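Local coordinates for small COPII coat GTPase SAR1 (Encephalitozoon cuniculi, PDB 6VS4), which is a small GTPase of the COPII coat, a Ras-like member of the ADP-ribosylation factor family, modelled with guanosine-5'-diphosphate and magnesium, at residues A[162-167]-A[188-193]. Numbering follows the deposited sequence.
Sequences YQWKSW and IFYVTI. With GDP (guanosine-5'-diphosphate), chain D.
Lys165 and Tyr190 make most of this contact, through carbon chain and phenol rather than charge. The two side chains cross at about a right angle. Lys165 CG lies 3.3 Å from Tyr190 OH and 3.5 Å from Tyr190 CZ. The lysine chain bends at chi3 (57°), and its CE comes to 4.0 Å from Tyr190 CE2.

Trp164 adds an apolar touch. Its CZ3 meets Tyr190 CD1 at 4.2 Å, the rings approaching obliquely. CG of Trp164 is anti to the backbone N (chi1 180°), and the far end of the indole thereby comes nearer the strand than its root. Ala158 touches both Trp164 and Tyr190.

Beyond Tyr190 the chain enters the nucleotide pocket. Ile193 N gives GDP O6 a weak hydrogen bond of 3.1 Å, with a bent N-H...O angle of 120°. Thr192 OG1 is hydrogen-bonded to Asp149 OD1, which is also hydrogen-bonded to GDP.

No hydrogen bond or salt bridge joins the two segments. Helix 162-172 thus rests by van der Waals contact on the end of strand 186-190, an outermost strand of the sheet within this chain. The fit of side chains holds them here, while the lysine's charge is paired with Glu159.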
loop_
_atom_site.group_PDB
_atom_site.type_symbol
_atom_site.label_atom_id
_atom_site.label_comp_id
_atom_site.label_asym_id
_atom_site.label_seq_id
_atom_site.Cartn_x
_atom_site.Cartn_y
_atom_site.Cartn_z
ATOM N N TYR A 162 4.691 19.236 -33.208
ATOM C CA TYR A 162 5.624 20.299 -33.574
ATOM C C TYR A 162 4.909 21.526 -34.133
ATOM O O TYR A 162 5.396 22.649 -33.957
ATOM C CB TYR A 162 6.679 19.780 -34.555
ATOM C CG TYR A 162 6.175 19.326 -35.904
ATOM C CD1 TYR A 162 6.026 20.232 -36.949
ATOM C CD2 TYR A 162 5.887 17.986 -36.151
ATOM C CE1 TYR A 162 5.581 19.827 -38.194
ATOM C CE2 TYR A 162 5.438 17.570 -37.403
ATOM C CZ TYR A 162 5.288 18.498 -38.418
ATOM O OH TYR A 162 4.846 18.111 -39.665
ATOM N N GLN A 163 3.764 21.341 -34.799
ATOM C CA GLN A 163 2.991 22.493 -35.259
ATOM C C GLN A 163 2.534 23.354 -34.085
ATOM O O GLN A 163 2.730 24.574 -34.078
ATOM C CB GLN A 163 1.773 22.036 -36.070
ATOM C CG GLN A 163 2.080 21.338 -37.381
ATOM C CD GLN A 163 0.822 21.002 -38.176
ATOM O OE1 GLN A 163 0.151 21.891 -38.698
ATOM N NE2 GLN A 163 0.503 19.713 -38.275
ATOM N N TRP A 164 1.965 22.724 -33.057
ATOM C CA TRP A 164 1.418 23.466 -31.928
ATOM C C TRP A 164 2.524 24.104 -31.098
ATOM O O TRP A 164 2.360 25.217 -30.585
ATOM C CB TRP A 164 0.552 22.525 -31.094
ATOM C CG TRP A 164 -0.113 23.084 -29.868
ATOM C CD1 TRP A 164 -1.110 24.019 -29.819
ATOM C CD2 TRP A 164 0.136 22.696 -28.511
ATOM N NE1 TRP A 164 -1.483 24.251 -28.513
ATOM C CE2 TRP A 164 -0.731 23.451 -27.692
ATOM C CE3 TRP A 164 1.021 21.798 -27.909
ATOM C CZ2 TRP A 164 -0.743 23.325 -26.311
ATOM C CZ3 TRP A 164 1.004 21.672 -26.534
ATOM C CH2 TRP A 164 0.130 22.432 -25.750
ATOM N N LYS A 165 3.664 23.422 -30.961
ATOM C CA LYS A 165 4.790 24.025 -30.256
ATOM C C LYS A 165 5.277 25.280 -30.976
ATOM O O LYS A 165 5.555 26.302 -30.338
ATOM C CB LYS A 165 5.911 23.001 -30.099
ATOM C CG LYS A 165 5.582 21.900 -29.094
ATOM C CD LYS A 165 6.451 20.661 -29.286
ATOM C CE LYS A 165 7.925 20.968 -29.198
ATOM N NZ LYS A 165 8.717 19.833 -29.738
ATOM N N SER A 166 5.342 25.239 -32.310
ATOM C CA SER A 166 5.735 26.428 -33.057
ATOM C C SER A 166 4.721 27.552 -32.884
ATOM O O SER A 166 5.101 28.710 -32.689
ATOM C CB SER A 166 5.898 26.094 -34.540
ATOM O OG SER A 166 7.138 25.461 -34.791
ATOM N N TRP A 167 3.427 27.225 -32.921
ATOM C CA TRP A 167 2.392 28.248 -32.788
ATOM C C TRP A 167 2.414 28.889 -31.404
ATOM O O TRP A 167 2.213 30.103 -31.275
ATOM C CB TRP A 167 1.022 27.641 -33.081
ATOM C CG TRP A 167 -0.125 28.590 -32.949
ATOM C CD1 TRP A 167 -0.475 29.596 -33.817
ATOM C CD2 TRP A 167 -1.074 28.638 -31.879
ATOM N NE1 TRP A 167 -1.591 30.251 -33.356
ATOM C CE2 TRP A 167 -1.981 29.682 -32.170
ATOM C CE3 TRP A 167 -1.255 27.887 -30.707
ATOM C CZ2 TRP A 167 -3.045 30.000 -31.326
ATOM C CZ3 TRP A 167 -2.311 28.205 -29.868
ATOM C CH2 TRP A 167 -3.190 29.256 -30.180
ATOM N N ILE A 188 11.787 25.393 -22.631
ATOM C CA ILE A 188 10.336 25.255 -22.563
ATOM C C ILE A 188 9.980 23.818 -22.212
ATOM O O ILE A 188 10.503 22.872 -22.813
ATOM C CB ILE A 188 9.685 25.674 -23.894
ATOM C CG1 ILE A 188 10.017 27.131 -24.211
ATOM C CG2 ILE A 188 8.178 25.491 -23.855
ATOM C CD1 ILE A 188 9.635 27.532 -25.627
ATOM N N PHE A 189 9.085 23.649 -21.245
ATOM C CA PHE A 189 8.576 22.336 -20.881
ATOM C C PHE A 189 7.055 22.339 -20.962
ATOM O O PHE A 189 6.409 23.361 -20.714
ATOM C CB PHE A 189 9.025 21.927 -19.469
ATOM C CG PHE A 189 10.511 21.695 -19.335
ATOM C CD1 PHE A 189 11.386 22.762 -19.211
ATOM C CD2 PHE A 189 11.026 20.403 -19.310
ATOM C CE1 PHE A 189 12.745 22.548 -19.078
ATOM C CE2 PHE A 189 12.388 20.180 -19.180
ATOM C CZ PHE A 189 13.250 21.255 -19.059
ATOM N N TYR A 190 6.492 21.189 -21.317
ATOM C CA TYR A 190 5.053 21.028 -21.495
ATOM C C TYR A 190 4.532 20.108 -20.398
ATOM O O TYR A 190 4.966 18.956 -20.290
ATOM C CB TYR A 190 4.732 20.488 -22.892
ATOM C CG TYR A 190 5.348 21.347 -23.972
ATOM C CD1 TYR A 190 4.635 22.389 -24.543
ATOM C CD2 TYR A 190 6.658 21.144 -24.385
ATOM C CE1 TYR A 190 5.198 23.195 -25.513
ATOM C CE2 TYR A 190 7.232 21.938 -25.339
ATOM C CZ TYR A 190 6.498 22.966 -25.908
ATOM O OH TYR A 190 7.073 23.758 -26.869
ATOM N N VAL A 191 3.632 20.634 -19.565
ATOM C CA VAL A 191 3.235 19.980 -18.326
ATOM C C VAL A 191 1.739 20.159 -18.096
ATOM O O VAL A 191 1.090 21.031 -18.679
ATOM C CB VAL A 191 4.020 20.535 -17.112
ATOM C CG1 VAL A 191 5.519 20.268 -17.249
ATOM C CG2 VAL A 191 3.762 22.022 -16.953
ATOM N N THR A 192 1.199 19.305 -17.228
ATOM C CA THR A 192 -0.103 19.493 -16.582
ATOM C C THR A 192 0.188 19.452 -15.088
ATOM O O THR A 192 0.400 18.378 -14.516
ATOM C CB THR A 192 -1.132 18.432 -16.968
ATOM O OG1 THR A 192 -1.530 18.604 -18.330
ATOM C CG2 THR A 192 -2.362 18.546 -16.085
ATOM N N ILE A 193 0.222 20.632 -14.468
ATOM C CA ILE A 193 0.682 20.735 -13.092
ATOM C C ILE A 193 -0.285 20.038 -12.146
ATOM O O ILE A 193 0.131 19.502 -11.115
ATOM C CB ILE A 193 0.892 22.218 -12.742
ATOM C CG1 ILE A 193 2.132 22.732 -13.476
ATOM C CG2 ILE A 193 1.041 22.419 -11.238
ATOM C CD1 ILE A 193 2.359 24.224 -13.360
HETATM P PB GDP D . -2.324 31.712 -10.384
HETATM O O1B GDP D . -3.167 32.982 -10.597
HETATM O O2B GDP D . -1.777 31.615 -8.990
HETATM O O3B GDP D . -1.257 31.661 -11.481
HETATM O O3A GDP D . -3.269 30.470 -10.678
HETATM P PA GDP D . -3.710 29.196 -9.841
HETATM O O1A GDP D . -4.693 29.680 -8.787
HETATM O O2A GDP D . -2.541 28.438 -9.351
HETATM O "O5'" GDP D . -4.560 28.325 -10.873
HETATM C "C5'" GDP D . -5.805 28.754 -11.463
HETATM C "C4'" GDP D . -6.634 27.545 -11.815
HETATM O "O4'" GDP D . -5.946 26.764 -12.819
HETATM C "C3'" GDP D . -6.944 26.595 -10.652
HETATM O "O3'" GDP D . -8.323 26.248 -10.612
HETATM C "C2'" GDP D . -6.064 25.376 -10.946
HETATM O "O2'" GDP D . -6.667 24.180 -10.472
HETATM C "C1'" GDP D . -6.045 25.399 -12.470
HETATM N N9 GDP D . -4.916 24.675 -13.074
HETATM C C8 GDP D . -3.580 24.806 -12.795
HETATM N N7 GDP D . -2.824 23.999 -13.503
HETATM C C5 GDP D . -3.718 23.291 -14.289
HETATM C C6 GDP D . -3.516 22.234 -15.242
HETATM O O6 GDP D . -2.446 21.756 -15.609
HETATM N N1 GDP D . -4.704 21.779 -15.776
HETATM C C2 GDP D . -5.944 22.276 -15.475
HETATM N N2 GDP D . -6.985 21.722 -16.100
HETATM N N3 GDP D . -6.148 23.260 -14.604
HETATM C C4 GDP D . -5.008 23.705 -14.042
#